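Local coordinates for protease Do-like 2, chloroplastic (PDB 4FLN), which performs the primary cleavage of the photodamaged D1 protein of photosystem II, acting as a serine protease in plant chloroplasts, at residues H359-H364 against E414-L419; L383-I388 against K403-V408; A409-E414 against P446-H451. One frame throughout, in Å; residues are numbered along the deposited sequence.

All three contacts lie in the second PDZ domain, away from the active site. Contacts 1 and 2 are buried neighbours, their centres about 6 Å apart, whereas contact 3 sits at the surface, its centre about 9 Å from that of contact 1, sharing Glu414 with it. Contact 1 is apolar and joins a loop to the entry of strand 417-422 through methyl groups and one water. Contact 2 joins helices 385-391 and 398-406 with an apolar patch beside a salt bridge. Contact 3 relies on a cation-pi stack and a weak Asn449-to-Gly413 hydrogen bond. A backbone bond between Leu383 and Ile416 links contacts 1 and 2; another, between Gln415 and Arg448, links contacts 1 and 3.

Contact 1 of 3, residues H359-H364 against E414-L419; sequences HLVPYH and EQIVIL
In the second PDZ domain, Leu360 and Val361 of the loop ahead of strand 373-375 pack on residues 414-416, which lead into strand 417-422. The two methyls of Leu360 divide the work. With CG anti to the backbone N (chi1 171°), the branch point is carried to Ile416 and Glu414, CD1 lying 3.7 Å from Glu414 O and also touching the aliphatic CG of Glu414, whose carboxylate turns to Arg410. CD2 rests instead on the chain of Ile416, 3.9 Å from its CD1, the two side chains crossing at about a right angle. Ile416 CD1 is also met by Val361, whose CG2 lies 3.7 Å away, so that this one methyl is touched by both loop residues. With an alanine here in place of Leu360 both methyls are gone, and a gap is likely to open beside Ile416 CD1 and Glu414 CG. Ser407 also touches the Leu360 side chain, at CD2. The loop and the strand entry share no direct backbone bond here; one water links the two backbones, donating to Leu360 O at 2.6 Å and accepting from Ile416 N at 3.0 Å.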
# COMPACT_ATOMS: atom_id res chain seq x y z
N HIS B 359 -14.61 22.65 -27.36
CA HIS B 359 -13.53 21.86 -26.77
C HIS B 359 -12.70 21.12 -27.83
O HIS B 359 -13.18 20.18 -28.45
CB HIS B 359 -14.11 20.84 -25.80
CG HIS B 359 -14.60 21.42 -24.52
ND1 HIS B 359 -13.76 21.73 -23.47
CD2 HIS B 359 -15.85 21.74 -24.11
CE1 HIS B 359 -14.47 22.22 -22.48
NE2 HIS B 359 -15.74 22.24 -22.84
N LEU B 360 -11.46 21.54 -28.00
CA LEU B 360 -10.58 20.93 -29.00
C LEU B 360 -10.46 19.43 -28.75
O LEU B 360 -10.56 18.62 -29.67
CB LEU B 360 -9.21 21.59 -28.97
CG LEU B 360 -8.14 20.90 -29.81
CD1 LEU B 360 -8.59 20.84 -31.26
CD2 LEU B 360 -6.80 21.63 -29.67
N VAL B 361 -10.24 19.07 -27.49
CA VAL B 361 -10.27 17.69 -27.06
C VAL B 361 -11.54 17.56 -26.23
O VAL B 361 -11.58 17.97 -25.07
CB VAL B 361 -9.05 17.38 -26.18
CG1 VAL B 361 -9.15 15.99 -25.58
CG2 VAL B 361 -7.76 17.55 -26.97
N PRO B 362 -12.58 16.95 -26.81
CA PRO B 362 -13.91 16.93 -26.19
C PRO B 362 -14.01 15.97 -25.02
O PRO B 362 -13.31 14.96 -25.00
CB PRO B 362 -14.81 16.46 -27.34
CG PRO B 362 -13.94 15.66 -28.19
CD PRO B 362 -12.59 16.33 -28.15
N TYR B 363 -14.85 16.30 -24.05
CA TYR B 363 -15.20 15.37 -22.98
C TYR B 363 -16.33 14.42 -23.38
O TYR B 363 -16.35 13.27 -22.96
CB TYR B 363 -15.56 16.13 -21.70
CG TYR B 363 -14.39 16.84 -21.07
CD1 TYR B 363 -13.68 16.26 -20.03
CD2 TYR B 363 -13.99 18.10 -21.52
CE1 TYR B 363 -12.60 16.91 -19.45
CE2 TYR B 363 -12.91 18.76 -20.95
CZ TYR B 363 -12.21 18.16 -19.91
OH TYR B 363 -11.14 18.80 -19.33
N HIS B 364 -17.27 14.93 -24.17
CA HIS B 364 -18.55 14.23 -24.39
C HIS B 364 -18.71 13.34 -25.64
O HIS B 364 -19.66 12.56 -25.71
CB HIS B 364 -19.70 15.26 -24.27
CG HIS B 364 -20.95 14.86 -24.98
ND1 HIS B 364 -21.56 13.63 -24.80
CD2 HIS B 364 -21.73 15.53 -25.87
CE1 HIS B 364 -22.65 13.57 -25.56
NE2 HIS B 364 -22.77 14.71 -26.21
N GLU B 414 -12.10 21.85 -35.58
CA GLU B 414 -10.73 21.39 -35.42
C GLU B 414 -10.65 20.19 -34.47
O GLU B 414 -11.39 20.11 -33.49
CB GLU B 414 -9.81 22.52 -34.95
CG GLU B 414 -8.35 22.13 -34.85
CD GLU B 414 -7.50 23.19 -34.16
OE1 GLU B 414 -8.05 24.26 -33.84
OE2 GLU B 414 -6.29 22.95 -33.93
N GLN B 415 -9.76 19.26 -34.78
CA GLN B 415 -9.48 18.14 -33.91
C GLN B 415 -7.99 17.93 -33.88
O GLN B 415 -7.26 18.46 -34.72
CB GLN B 415 -10.12 16.85 -34.43
CG GLN B 415 -11.62 16.80 -34.35
CD GLN B 415 -12.17 15.52 -34.93
OE1 GLN B 415 -11.58 14.93 -35.83
NE2 GLN B 415 -13.31 15.07 -34.41
N ILE B 416 -7.54 17.16 -32.90
CA ILE B 416 -6.21 16.62 -32.89
C ILE B 416 -6.41 15.18 -33.33
O ILE B 416 -7.16 14.42 -32.71
CB ILE B 416 -5.59 16.64 -31.47
CG1 ILE B 416 -5.51 18.07 -30.94
CG2 ILE B 416 -4.21 16.03 -31.47
CD1 ILE B 416 -5.06 18.15 -29.50
N VAL B 417 -5.80 14.82 -34.45
CA VAL B 417 -5.90 13.47 -34.94
C VAL B 417 -4.67 12.71 -34.47
O VAL B 417 -3.54 13.17 -34.64
CB VAL B 417 -5.97 13.42 -36.46
CG1 VAL B 417 -6.21 11.98 -36.93
CG2 VAL B 417 -7.06 14.34 -36.97
N ILE B 418 -4.90 11.56 -33.86
CA ILE B 418 -3.78 10.77 -33.40
C ILE B 418 -3.74 9.41 -34.08
O ILE B 418 -4.75 8.87 -34.51
CB ILE B 418 -3.79 10.56 -31.88
CG1 ILE B 418 -4.93 9.63 -31.49
CG2 ILE B 418 -3.88 11.89 -31.16
CD1 ILE B 418 -4.64 8.83 -30.25
N LEU B 419 -2.53 8.90 -34.18
CA LEU B 419 -2.30 7.54 -34.58
C LEU B 419 -2.20 6.77 -33.27
O LEU B 419 -1.22 6.94 -32.53
CB LEU B 419 -0.97 7.49 -35.31
CG LEU B 419 -0.35 6.12 -35.54
CD1 LEU B 419 -1.36 5.24 -36.21
CD2 LEU B 419 0.86 6.30 -36.41
O HOH W 1 -9.35 16.47 -30.60

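Contact 2 of 3, residues L383-I388 against K403-V408; sequences LSEPLI and KARYSV
Over one face of the Arg405 guanidinium lies the carboxylate oxygen OE2 of Glu385, while the CD1 methyl of Ile388 approaches the same group obliquely. Glu385, Ile388 and Arg405 belong to a packed pair of helices in the second PDZ domain, the first turn of helix 385-391 meeting the last turn of helix 398-406. The salt bridge runs from Glu385 OE2 to Arg405 NH2 at 2.6 Å, with the carboxylate and guanidinium planes 76° apart. Because OE2 sits over the face, this is a meeting of charges and not a two-pronged, coplanar pairing; at this resolution so close an approach is doubtful in detail. Both chains bend to reach it, Glu385 at chi2 (71°) and Arg405 at chi2 and chi3. A negative charge at a helix start and a positive one near a helix end would probably also suit the two helix dipoles. Beside this pair the contact is apolar: Ala404 CB is met by Ile388 CD1 at 3.8 Å and by Leu383 CD1 at 3.9 Å. Leu398 of a second subunit packs on Arg405. Tyr406 and Val408 pack on the bound peptide, and Ser407 OG makes a weak hydrogen bond to its backbone. Helix 385-391 is capped at its start by Ser384, whose OG accepts a weak bond from Leu387 N at 3.3 Å.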
# COMPACT_ATOMS: atom_id res chain seq x y z
N LEU B 383 -8.33 12.68 -30.72
CA LEU B 383 -7.98 12.64 -29.32
C LEU B 383 -9.21 13.12 -28.56
O LEU B 383 -9.85 14.11 -28.93
CB LEU B 383 -6.80 13.58 -29.06
CG LEU B 383 -5.74 13.31 -27.98
CD1 LEU B 383 -5.43 14.60 -27.27
CD2 LEU B 383 -6.16 12.25 -26.99
N SER B 384 -9.56 12.40 -27.50
CA SER B 384 -10.68 12.80 -26.65
C SER B 384 -10.35 12.50 -25.20
O SER B 384 -9.43 11.73 -24.91
CB SER B 384 -11.96 12.08 -27.08
OG SER B 384 -11.92 10.69 -26.77
N GLU B 385 -11.08 13.09 -24.28
CA GLU B 385 -10.81 12.84 -22.87
C GLU B 385 -11.01 11.36 -22.50
O GLU B 385 -10.14 10.74 -21.88
CB GLU B 385 -11.62 13.78 -21.98
CG GLU B 385 -10.74 14.58 -21.02
CD GLU B 385 -9.90 15.64 -21.72
OE1 GLU B 385 -10.43 16.32 -22.64
OE2 GLU B 385 -8.71 15.81 -21.36
N PRO B 386 -12.15 10.77 -22.91
CA PRO B 386 -12.39 9.35 -22.67
C PRO B 386 -11.24 8.47 -23.16
O PRO B 386 -10.85 7.55 -22.44
CB PRO B 386 -13.64 9.06 -23.49
CG PRO B 386 -14.35 10.36 -23.55
CD PRO B 386 -13.29 11.42 -23.59
N LEU B 387 -10.71 8.75 -24.34
CA LEU B 387 -9.58 7.98 -24.86
C LEU B 387 -8.38 8.04 -23.91
O LEU B 387 -7.79 7.03 -23.55
CB LEU B 387 -9.17 8.45 -26.26
CG LEU B 387 -7.99 7.72 -26.92
CD1 LEU B 387 -8.21 6.23 -26.80
CD2 LEU B 387 -7.85 8.12 -28.39
N ILE B 388 -8.03 9.26 -23.52
CA ILE B 388 -7.01 9.50 -22.51
C ILE B 388 -7.33 8.71 -21.23
O ILE B 388 -6.50 7.94 -20.76
CB ILE B 388 -6.91 11.01 -22.19
CG1 ILE B 388 -6.53 11.79 -23.45
CG2 ILE B 388 -5.92 11.27 -21.07
CD1 ILE B 388 -6.45 13.27 -23.25
N LYS B 403 -0.99 19.36 -24.81
CA LYS B 403 -1.87 19.81 -25.89
C LYS B 403 -3.33 19.64 -25.50
O LYS B 403 -4.16 20.51 -25.78
CB LYS B 403 -1.57 19.08 -27.20
CG LYS B 403 -0.44 19.72 -27.96
CD LYS B 403 -0.56 19.50 -29.46
CE LYS B 403 0.34 20.47 -30.22
NZ LYS B 403 0.47 20.16 -31.68
N ALA B 404 -3.65 18.54 -24.84
CA ALA B 404 -5.02 18.29 -24.43
C ALA B 404 -5.46 19.18 -23.26
O ALA B 404 -6.64 19.48 -23.12
CB ALA B 404 -5.22 16.82 -24.08
N ARG B 405 -4.52 19.54 -22.40
CA ARG B 405 -4.83 20.42 -21.27
C ARG B 405 -4.77 21.92 -21.60
O ARG B 405 -5.60 22.70 -21.13
CB ARG B 405 -3.92 20.10 -20.07
CG ARG B 405 -3.92 18.63 -19.67
CD ARG B 405 -5.26 18.21 -19.06
NE ARG B 405 -5.62 16.84 -19.44
CZ ARG B 405 -6.80 16.28 -19.17
NH1 ARG B 405 -7.73 16.96 -18.51
NH2 ARG B 405 -7.04 15.04 -19.55
N TYR B 406 -3.76 22.31 -22.38
CA TYR B 406 -3.42 23.72 -22.60
C TYR B 406 -3.86 24.37 -23.92
O TYR B 406 -3.60 25.55 -24.15
CB TYR B 406 -1.90 23.92 -22.42
CG TYR B 406 -1.43 23.72 -20.99
CD1 TYR B 406 -0.43 24.51 -20.45
CD2 TYR B 406 -2.01 22.75 -20.18
CE1 TYR B 406 -0.01 24.33 -19.15
CE2 TYR B 406 -1.60 22.56 -18.88
CZ TYR B 406 -0.60 23.35 -18.37
OH TYR B 406 -0.19 23.15 -17.06
N SER B 407 -4.51 23.61 -24.79
CA SER B 407 -4.77 24.12 -26.14
C SER B 407 -6.23 24.42 -26.45
O SER B 407 -7.14 23.74 -25.98
CB SER B 407 -4.19 23.17 -27.19
OG SER B 407 -4.60 23.55 -28.48
N VAL B 408 -6.46 25.44 -27.27
CA VAL B 408 -7.81 25.84 -27.64
C VAL B 408 -8.04 25.63 -29.13
O VAL B 408 -7.09 25.61 -29.91
CB VAL B 408 -8.08 27.33 -27.30
CG1 VAL B 408 -7.75 27.61 -25.86
CG2 VAL B 408 -7.27 28.24 -28.22

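Contact 3 of 3, residues A409-E414 against P446-H451; sequences ARFRGE and PIRNIH
Phe411 and Arg448 form a cation-pi stack at the surface of the second PDZ domain, where a type II beta turn, Phe411 to Glu414, meets the start of helix 450-459. The guanidinium lies flat on the ring, with planes 19° apart and CZ of Arg448 4.0 Å from the Phe411 ring centroid; NH2 stands over the ring centre, while Arg448 NH1 comes within 3.5 Å of Phe411 CE1 toward the rim. Phe411 places its ring there with CG between the backbone N and the carbonyl carbon (chi1 53°). On the opposite face, offset toward the rim, lies Glu414 CB, so the ring is held between its own turn and the arginine. Gly413 occupies the third turn position with a positive phi, where a side chain would press on the preceding carbonyl. Gly413 O accepts a weak hydrogen bond from Asn449 ND2 at 3.2 Å, and beside it Glu414 CA makes a CA-H...O contact with Arg448 O. Further bonds brace each side. Asn449 is the N-cap of helix 450-459; its OD1 accepts from His452 N and, weakly, from His451 N. On the turn, Arg410 NH2 forms a salt bridge with Glu414 OE2, which lies over a guanidinium face, a pairing of charges alone with no N-H aimed at the oxygen, while Glu414 OE1 accepts from Arg410 N at 2.6 Å, the N-H...O angle being 160°.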
# COMPACT_ATOMS: atom_id res chain seq x y z
N ALA B 409 -9.29 25.48 -29.52
CA ALA B 409 -9.65 25.37 -30.93
C ALA B 409 -9.34 26.67 -31.68
O ALA B 409 -9.76 27.74 -31.27
CB ALA B 409 -11.12 25.01 -31.07
N ARG B 410 -8.60 26.56 -32.79
CA ARG B 410 -8.30 27.71 -33.64
C ARG B 410 -9.44 28.03 -34.62
O ARG B 410 -9.53 29.14 -35.14
CB ARG B 410 -7.00 27.50 -34.43
CG ARG B 410 -5.73 27.45 -33.58
CD ARG B 410 -4.52 27.15 -34.44
NE ARG B 410 -4.72 25.95 -35.26
CZ ARG B 410 -3.82 24.99 -35.44
NH1 ARG B 410 -2.62 25.07 -34.87
NH2 ARG B 410 -4.11 23.95 -36.21
N PHE B 411 -10.29 27.04 -34.87
CA PHE B 411 -11.47 27.23 -35.71
C PHE B 411 -12.49 26.15 -35.37
O PHE B 411 -12.15 25.15 -34.73
CB PHE B 411 -11.10 27.18 -37.18
CG PHE B 411 -10.33 25.95 -37.56
CD1 PHE B 411 -10.98 24.76 -37.84
CD2 PHE B 411 -8.95 25.98 -37.63
CE1 PHE B 411 -10.28 23.63 -38.18
CE2 PHE B 411 -8.24 24.84 -37.98
CZ PHE B 411 -8.90 23.67 -38.25
N ARG B 412 -13.74 26.35 -35.78
CA ARG B 412 -14.77 25.35 -35.48
C ARG B 412 -14.43 24.08 -36.25
O ARG B 412 -13.93 24.16 -37.36
CB ARG B 412 -16.16 25.87 -35.84
N GLY B 413 -14.67 22.93 -35.64
CA GLY B 413 -14.42 21.66 -36.30
C GLY B 413 -13.00 21.11 -36.20
O GLY B 413 -12.72 20.00 -36.67
N GLU B 414 -12.10 21.85 -35.58
CA GLU B 414 -10.73 21.39 -35.42
C GLU B 414 -10.65 20.19 -34.47
O GLU B 414 -11.39 20.11 -33.49
CB GLU B 414 -9.81 22.52 -34.95
CG GLU B 414 -8.35 22.13 -34.85
CD GLU B 414 -7.50 23.19 -34.16
OE1 GLU B 414 -8.05 24.26 -33.84
OE2 GLU B 414 -6.29 22.95 -33.93
N PRO B 446 -1.72 20.34 -44.08
CA PRO B 446 -2.10 20.36 -42.66
C PRO B 446 -3.49 19.78 -42.44
O PRO B 446 -4.46 20.17 -43.11
CB PRO B 446 -2.08 21.86 -42.33
CG PRO B 446 -1.11 22.44 -43.28
CD PRO B 446 -1.33 21.67 -44.56
N ILE B 447 -3.59 18.85 -41.50
CA ILE B 447 -4.83 18.13 -41.24
C ILE B 447 -5.73 18.89 -40.27
O ILE B 447 -5.35 19.18 -39.14
CB ILE B 447 -4.52 16.71 -40.72
CG1 ILE B 447 -3.84 15.89 -41.82
CG2 ILE B 447 -5.78 16.02 -40.23
CD1 ILE B 447 -3.04 14.71 -41.32
N ARG B 448 -6.94 19.23 -40.74
CA ARG B 448 -7.88 20.02 -39.95
C ARG B 448 -8.64 19.18 -38.93
O ARG B 448 -8.82 19.57 -37.77
CB ARG B 448 -8.86 20.76 -40.87
CG ARG B 448 -8.20 21.55 -41.98
CD ARG B 448 -9.21 22.36 -42.79
NE ARG B 448 -9.14 23.78 -42.44
CZ ARG B 448 -10.12 24.45 -41.84
NH1 ARG B 448 -11.26 23.84 -41.53
NH2 ARG B 448 -9.96 25.74 -41.56
N ASN B 449 -9.08 18.01 -39.37
CA ASN B 449 -9.77 17.06 -38.51
C ASN B 449 -9.72 15.71 -39.20
O ASN B 449 -9.09 15.57 -40.24
CB ASN B 449 -11.20 17.49 -38.27
CG ASN B 449 -11.90 17.89 -39.55
OD1 ASN B 449 -12.17 17.06 -40.41
ND2 ASN B 449 -12.20 19.18 -39.69
N ILE B 450 -10.39 14.70 -38.65
CA ILE B 450 -10.24 13.36 -39.20
C ILE B 450 -11.09 13.10 -40.45
O ILE B 450 -10.79 12.21 -41.23
CB ILE B 450 -10.50 12.29 -38.15
CG1 ILE B 450 -10.01 10.93 -38.66
CG2 ILE B 450 -11.97 12.26 -37.78
CD1 ILE B 450 -10.15 9.82 -37.66
N HIS B 451 -12.14 13.89 -40.63
CA HIS B 451 -12.97 13.80 -41.82
C HIS B 451 -12.16 14.34 -42.99
O HIS B 451 -12.17 13.79 -44.09
CB HIS B 451 -14.24 14.64 -41.63
CG HIS B 451 -15.41 14.19 -42.45
ND1 HIS B 451 -15.47 14.38 -43.82
CD2 HIS B 451 -16.57 13.60 -42.10
CE1 HIS B 451 -16.61 13.90 -44.27
NE2 HIS B 451 -17.30 13.42 -43.26